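Local coordinates for protein ppBat (Bacteroides thetaiotaomicron VPI-5482, PDB 3CNE) that binds flavins such as lumichrome, riboflavin, FMN and FAD as a homodimer and may store them, apparently lacking protease and chaperone activity, at residues A[41-44]-A[50-53]. Sequence-based numbering, arbitrary orientation.
Sequences KEIK and VLIV
Ile43 and Leu51 face each other as the hydrogen-bonded pair at the middle of a short antiparallel hairpin, in which the axes of strands 42-44 and 50-52 come within 4.7 Å and their N-to-C directions differ by 149°. Ile43 N donates to Leu51 O at 2.9 Å, and Leu51 N returns a bond to Ile43 O at 3.0 Å. A third bond, from Val53 N to Lys41 O (2.9 Å), is almost straight at the hydrogen (176°) and carries the pairing past the end of the strands. Glu42 with Ile52 and Lys44 with Val50 form the non-hydrogen-bonded pairs, where CA-H groups of Glu42, Val50 and Ile52 make additional contacts with carbonyl oxygens of the opposite segment.

The alternation of a beta strand sorts the side chains by face, a principle this hairpin illustrates well. On one face, Glu42 sends CG anti to the backbone N (chi1 -176°), which brings this methylene within 3.6 Å of CG1 of Val50; the contact runs diagonally across the pairs, and the carboxylate carbon also lies close to the same methyl. On the other, Ile43 meets Leu51 CB through CG1 at 3.9 Å, while its terminal CD1 reaches Val53 CG1 at 4.1 Å, the side chains of Ile43 and Val53 crossing at about a right angle. Lys41 lies alongside the end of the pairing, with CD 3.3 Å from Val53 O.

Ile43 and Leu51 on this face, and Val53 just beyond the strand, are buried: Ile43 and Val53 rest on strand 31-36 of the central mixed sheet of this DJ-1/PfpI-family fold, and Leu51 on helix 15-27. Residues 50-52 pair antiparallel with a strand of the second subunit, extending the hairpin into a sheet across the dimer interface, where Leu51 packs on Leu51 of that subunit.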
ATOM      1  N   LYS A  41     -19.128   1.900  -0.201  1.00 24.70           N
ATOM      2  CA  LYS A  41     -17.796   2.380  -0.610  1.00 25.73           C
ATOM      3  C   LYS A  41     -16.715   2.217   0.457  1.00 25.77           C
ATOM      4  O   LYS A  41     -15.510   2.399   0.176  1.00 25.39           O
ATOM      5  CB  LYS A  41     -17.864   3.885  -0.888  1.00 25.53           C
ATOM      6  CG  LYS A  41     -18.681   4.281  -2.018  1.00 27.65           C
ATOM      7  CD  LYS A  41     -18.349   5.699  -2.447  1.00 32.54           C
ATOM      8  CE  LYS A  41     -19.002   6.765  -1.583  1.00 34.95           C
ATOM      9  NZ  LYS A  41     -18.729   8.122  -2.198  1.00 39.46           N
ATOM     10  N   GLU A  42     -17.142   1.972   1.693  1.00 26.07           N
ATOM     11  CA  GLU A  42     -16.233   1.931   2.827  1.00 26.12           C
ATOM     12  C   GLU A  42     -15.762   0.492   3.035  1.00 25.45           C
ATOM     13  O   GLU A  42     -16.589  -0.414   3.225  1.00 26.23           O
ATOM     14  CB  GLU A  42     -16.928   2.458   4.088  1.00 27.53           C
ATOM     15  CG  GLU A  42     -15.976   2.507   5.254  1.00 31.45           C
ATOM     16  CD  GLU A  42     -16.621   2.935   6.555  1.00 38.01           C
ATOM     17  OE1 GLU A  42     -17.256   4.017   6.603  1.00 41.30           O
ATOM     18  OE2 GLU A  42     -16.450   2.179   7.535  1.00 42.04           O
ATOM     19  N   ILE A  43     -14.450   0.265   2.949  1.00 23.46           N
ATOM     20  CA  ILE A  43     -13.893  -1.102   3.055  1.00 22.44           C
ATOM     21  C   ILE A  43     -12.756  -1.100   4.064  1.00 22.09           C
ATOM     22  O   ILE A  43     -12.336  -0.057   4.477  1.00 23.22           O
ATOM     23  CB  ILE A  43     -13.342  -1.648   1.688  1.00 22.40           C
ATOM     24  CG1 ILE A  43     -12.153  -0.790   1.194  1.00 21.94           C
ATOM     25  CG2 ILE A  43     -14.488  -1.815   0.634  1.00 20.64           C
ATOM     26  CD1 ILE A  43     -11.395  -1.386  -0.001  1.00 23.18           C
ATOM     27  N   LYS A  44     -12.268  -2.268   4.461  1.00 22.21           N
ATOM     28  CA  LYS A  44     -11.123  -2.342   5.354  1.00 22.79           C
ATOM     29  C   LYS A  44      -9.959  -2.884   4.596  1.00 21.49           C
ATOM     30  O   LYS A  44     -10.156  -3.490   3.546  1.00 20.37           O
ATOM     31  CB  LYS A  44     -11.417  -3.252   6.526  1.00 23.80           C
ATOM     32  CG  LYS A  44     -11.964  -2.507   7.713  1.00 30.80           C
ATOM     33  CD  LYS A  44     -13.467  -2.355   7.664  1.00 37.76           C
ATOM     34  CE  LYS A  44     -13.988  -1.940   9.057  1.00 43.01           C
ATOM     35  NZ  LYS A  44     -15.361  -2.520   9.309  1.00 46.39           N
ATOM     36  N   VAL A  50      -9.272   1.820   7.340  1.00 23.07           N
ATOM     37  CA  VAL A  50     -10.489   2.032   6.584  1.00 24.54           C
ATOM     38  C   VAL A  50     -10.189   2.880   5.357  1.00 25.25           C
ATOM     39  O   VAL A  50      -9.552   3.935   5.466  1.00 26.30           O
ATOM     40  CB  VAL A  50     -11.557   2.705   7.491  1.00 25.02           C
ATOM     41  CG1 VAL A  50     -12.784   3.157   6.693  1.00 26.82           C
ATOM     42  CG2 VAL A  50     -11.963   1.749   8.609  1.00 25.74           C
ATOM     43  N   LEU A  51     -10.626   2.396   4.185  1.00 25.62           N
ATOM     44  CA  LEU A  51     -10.600   3.161   2.952  1.00 25.42           C
ATOM     45  C   LEU A  51     -12.021   3.485   2.514  1.00 24.98           C
ATOM     46  O   LEU A  51     -12.917   2.656   2.611  1.00 24.47           O
ATOM     47  CB  LEU A  51      -9.907   2.379   1.825  1.00 25.74           C
ATOM     48  CG  LEU A  51      -8.469   1.891   2.053  1.00 27.11           C
ATOM     49  CD1 LEU A  51      -8.067   1.056   0.863  1.00 26.05           C
ATOM     50  CD2 LEU A  51      -7.521   3.069   2.199  1.00 27.20           C
ATOM     51  N   ILE A  52     -12.221   4.705   2.039  1.00 25.36           N
ATOM     52  CA  ILE A  52     -13.468   5.051   1.346  1.00 25.61           C
ATOM     53  C   ILE A  52     -13.092   5.198  -0.127  1.00 24.68           C
ATOM     54  O   ILE A  52     -12.335   6.090  -0.505  1.00 25.86           O
ATOM     55  CB  ILE A  52     -14.138   6.299   1.934  1.00 25.66           C
ATOM     56  CG1 ILE A  52     -14.267   6.134   3.473  1.00 26.59           C
ATOM     57  CG2 ILE A  52     -15.529   6.535   1.266  1.00 26.90           C
ATOM     58  CD1 ILE A  52     -15.085   7.259   4.193  1.00 27.56           C
ATOM     59  N   VAL A  53     -13.590   4.288  -0.947  1.00 23.67           N
ATOM     60  CA  VAL A  53     -13.212   4.248  -2.365  1.00 22.82           C
ATOM     61  C   VAL A  53     -14.254   5.052  -3.174  1.00 23.41           C
ATOM     62  O   VAL A  53     -15.034   5.788  -2.571  1.00 22.52           O
ATOM     63  CB  VAL A  53     -12.982   2.812  -2.868  1.00 22.67           C
ATOM     64  CG1 VAL A  53     -11.900   2.095  -2.018  1.00 22.45           C
ATOM     65  CG2 VAL A  53     -14.314   1.988  -2.876  1.00 22.03           C
TER